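Local coordinates for protein Rho guanine nucleotide exchange factor 11 (Homo sapiens, PDB 5JHH) that probably activates Rho-family GTPases such as RhoA by promoting exchange of GDP for GTP through its tandem DH and PH domains, at residues K355-W358 with M359-E363. Numbering follows the deposited sequence.
Sequences KNTW and MELLE
K355 and M359 run side by side, one turn apart on the C-terminal helix 352-368 of the PH domain, the helix that closes one end of the PH β-sandwich. The lysine CE lies 3.7 Å from CG of M359, and the thioether follows the same course outward until NZ of K355 stands 3.4 Å from the terminal CE of M359. K355 sets off with CG anti to the backbone N (chi1 -179°), and bends at chi2 and chi3 then bring CE and NZ alongside M359, itself bent at the same two torsions. The ammonium is satisfied beyond the helix by a hydrogen bond to S323, on strand 319-323, and M359 touches I321 and S323 of that strand.

Two further i to i+4 side-chain pairs follow. CG2 of T357 meets CD1 of L361 at 3.7 Å, the two side chains pointing alike, and both touch H256 of strand 254-263. The CD1 methyl of L362 comes at a slant to the six-membered ring of W358, 4.2 Å from CE3. The indole is buried against L260, V274 and F331 and makes an edge-to-face stack with H256, while L362 reaches I321 and F331.

Four successive backbone hydrogen bonds set this spacing: the N-H groups of M359, E360, L361 and L362 bind the carbonyls of K355, N356, T357 and W358 respectively, at N...O 2.9 to 3.0 Å, evidence of regular α-helix. The last is the least straight, with an N-H...O angle of 151°; its acceptor, W358 O, also has CG of L362 only 3.2 Å away.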
ATOM      1  N   LYS A 355      -0.273   9.344 -17.895  1.00 38.92           N
ATOM      2  CA  LYS A 355      -0.488   9.010 -19.267  1.00 37.27           C
ATOM      3  C   LYS A 355       0.171   7.665 -19.576  1.00 39.96           C
ATOM      4  O   LYS A 355      -0.467   6.817 -20.201  1.00 31.75           O
ATOM      5  CB  LYS A 355       0.010  10.124 -20.161  1.00 40.55           C
ATOM      6  CG  LYS A 355      -0.196   9.878 -21.652  1.00 41.31           C
ATOM      7  CD  LYS A 355       1.136   9.553 -22.284  1.00 40.94           C
ATOM      8  CE  LYS A 355       0.975   8.530 -23.383  1.00 44.42           C
ATOM      9  NZ  LYS A 355       2.336   8.094 -23.807  1.00 46.25           N
ATOM     10  N   ASN A 356       1.410   7.451 -19.116  1.00 36.69           N
ATOM     11  CA  ASN A 356       1.980   6.127 -19.188  1.00 37.87           C
ATOM     12  C   ASN A 356       1.074   5.050 -18.575  1.00 37.87           C
ATOM     13  O   ASN A 356       0.879   4.007 -19.166  1.00 33.91           O
ATOM     14  CB  ASN A 356       3.361   6.065 -18.536  1.00 40.19           C
ATOM     15  CG  ASN A 356       4.359   7.034 -19.157  1.00 41.46           C
ATOM     16  OD1 ASN A 356       5.367   7.366 -18.531  1.00 43.50           O
ATOM     17  ND2 ASN A 356       4.098   7.486 -20.379  1.00 39.03           N
ATOM     18  N   THR A 357       0.534   5.296 -17.396  1.00 35.48           N
ATOM     19  CA  THR A 357      -0.327   4.304 -16.762  1.00 32.95           C
ATOM     20  C   THR A 357      -1.565   4.038 -17.592  1.00 29.08           C
ATOM     21  O   THR A 357      -1.903   2.913 -17.878  1.00 25.58           O
ATOM     22  CB  THR A 357      -0.781   4.780 -15.374  1.00 30.27           C
ATOM     23  OG1 THR A 357       0.380   4.900 -14.555  1.00 30.74           O
ATOM     24  CG2 THR A 357      -1.742   3.792 -14.755  1.00 27.07           C
ATOM     25  N   TRP A 358      -2.288   5.091 -17.900  1.00 28.22           N
ATOM     26  CA  TRP A 358      -3.462   4.981 -18.731  1.00 29.31           C
ATOM     27  C   TRP A 358      -3.211   4.218 -20.065  1.00 31.74           C
ATOM     28  O   TRP A 358      -4.032   3.390 -20.476  1.00 32.13           O
ATOM     29  CB  TRP A 358      -3.968   6.368 -19.034  1.00 29.36           C
ATOM     30  CG  TRP A 358      -4.979   6.858 -18.090  1.00 27.29           C
ATOM     31  CD1 TRP A 358      -4.825   7.835 -17.163  1.00 27.50           C
ATOM     32  CD2 TRP A 358      -6.330   6.435 -18.014  1.00 27.10           C
ATOM     33  NE1 TRP A 358      -6.017   8.045 -16.498  1.00 26.10           N
ATOM     34  CE2 TRP A 358      -6.945   7.175 -16.986  1.00 25.98           C
ATOM     35  CE3 TRP A 358      -7.082   5.483 -18.706  1.00 29.48           C
ATOM     36  CZ2 TRP A 358      -8.262   7.010 -16.647  1.00 30.85           C
ATOM     37  CZ3 TRP A 358      -8.381   5.314 -18.369  1.00 28.67           C
ATOM     38  CH2 TRP A 358      -8.969   6.061 -17.339  1.00 31.18           C
ATOM     39  N   MET A 359      -2.080   4.485 -20.721  1.00 31.49           N
ATOM     40  CA  MET A 359      -1.760   3.812 -21.960  1.00 36.28           C
ATOM     41  C   MET A 359      -1.400   2.345 -21.769  1.00 38.83           C
ATOM     42  O   MET A 359      -1.835   1.488 -22.538  1.00 37.64           O
ATOM     43  CB  MET A 359      -0.629   4.511 -22.673  1.00 40.15           C
ATOM     44  CG  MET A 359      -1.132   5.535 -23.673  1.00 50.45           C
ATOM     45  SD  MET A 359      -0.376   5.413 -25.310  1.00 54.88           S
ATOM     46  CE  MET A 359       1.330   5.046 -24.935  1.00 59.11           C
ATOM     47  N   GLU A 360      -0.574   2.058 -20.775  1.00 37.15           N
ATOM     48  CA  GLU A 360      -0.183   0.695 -20.510  1.00 40.03           C
ATOM     49  C   GLU A 360      -1.458  -0.113 -20.305  1.00 35.99           C
ATOM     50  O   GLU A 360      -1.629  -1.161 -20.899  1.00 34.17           O
ATOM     51  CB  GLU A 360       0.683   0.655 -19.269  1.00 46.94           C
ATOM     52  CG  GLU A 360       1.515  -0.593 -19.088  1.00 60.15           C
ATOM     53  CD  GLU A 360       2.456  -0.466 -17.883  1.00 79.09           C
ATOM     54  OE1 GLU A 360       3.690  -0.512 -18.088  1.00 83.97           O
ATOM     55  OE2 GLU A 360       1.972  -0.280 -16.733  1.00 80.83           O
ATOM     56  N   LEU A 361      -2.397   0.418 -19.531  1.00 27.69           N
ATOM     57  CA  LEU A 361      -3.552  -0.358 -19.202  1.00 31.83           C
ATOM     58  C   LEU A 361      -4.506  -0.426 -20.370  1.00 32.50           C
ATOM     59  O   LEU A 361      -5.115  -1.451 -20.602  1.00 31.70           O
ATOM     60  CB  LEU A 361      -4.233   0.164 -17.945  1.00 34.10           C
ATOM     61  CG  LEU A 361      -3.388   0.060 -16.662  1.00 34.00           C
ATOM     62  CD1 LEU A 361      -3.954   0.999 -15.613  1.00 35.17           C
ATOM     63  CD2 LEU A 361      -3.368  -1.377 -16.148  1.00 32.17           C
ATOM     64  N   LEU A 362      -4.616   0.663 -21.121  1.00 35.88           N
ATOM     65  CA  LEU A 362      -5.473   0.673 -22.286  1.00 35.54           C
ATOM     66  C   LEU A 362      -4.996  -0.317 -23.317  1.00 34.13           C
ATOM     67  O   LEU A 362      -5.773  -1.087 -23.830  1.00 30.21           O
ATOM     68  CB  LEU A 362      -5.538   2.055 -22.917  1.00 39.22           C
ATOM     69  CG  LEU A 362      -6.583   2.970 -22.305  1.00 38.59           C
ATOM     70  CD1 LEU A 362      -6.319   4.424 -22.669  1.00 41.07           C
ATOM     71  CD2 LEU A 362      -7.972   2.549 -22.725  1.00 39.63           C
ATOM     72  N   GLU A 363      -3.713  -0.318 -23.613  1.00 36.44           N
ATOM     73  CA  GLU A 363      -3.209  -1.257 -24.595  1.00 37.59           C
ATOM     74  C   GLU A 363      -3.467  -2.712 -24.139  1.00 39.68           C
ATOM     75  O   GLU A 363      -3.926  -3.540 -24.933  1.00 42.12           O
ATOM     76  CB  GLU A 363      -1.719  -1.003 -24.853  1.00 40.27           C
ATOM     77  CG  GLU A 363      -1.420   0.299 -25.607  1.00 46.68           C
ATOM     78  CD  GLU A 363       0.078   0.626 -25.687  1.00 52.65           C
ATOM     79  OE1 GLU A 363       0.824   0.279 -24.742  1.00 57.19           O
ATOM     80  OE2 GLU A 363       0.514   1.230 -26.692  1.00 52.71           O
TER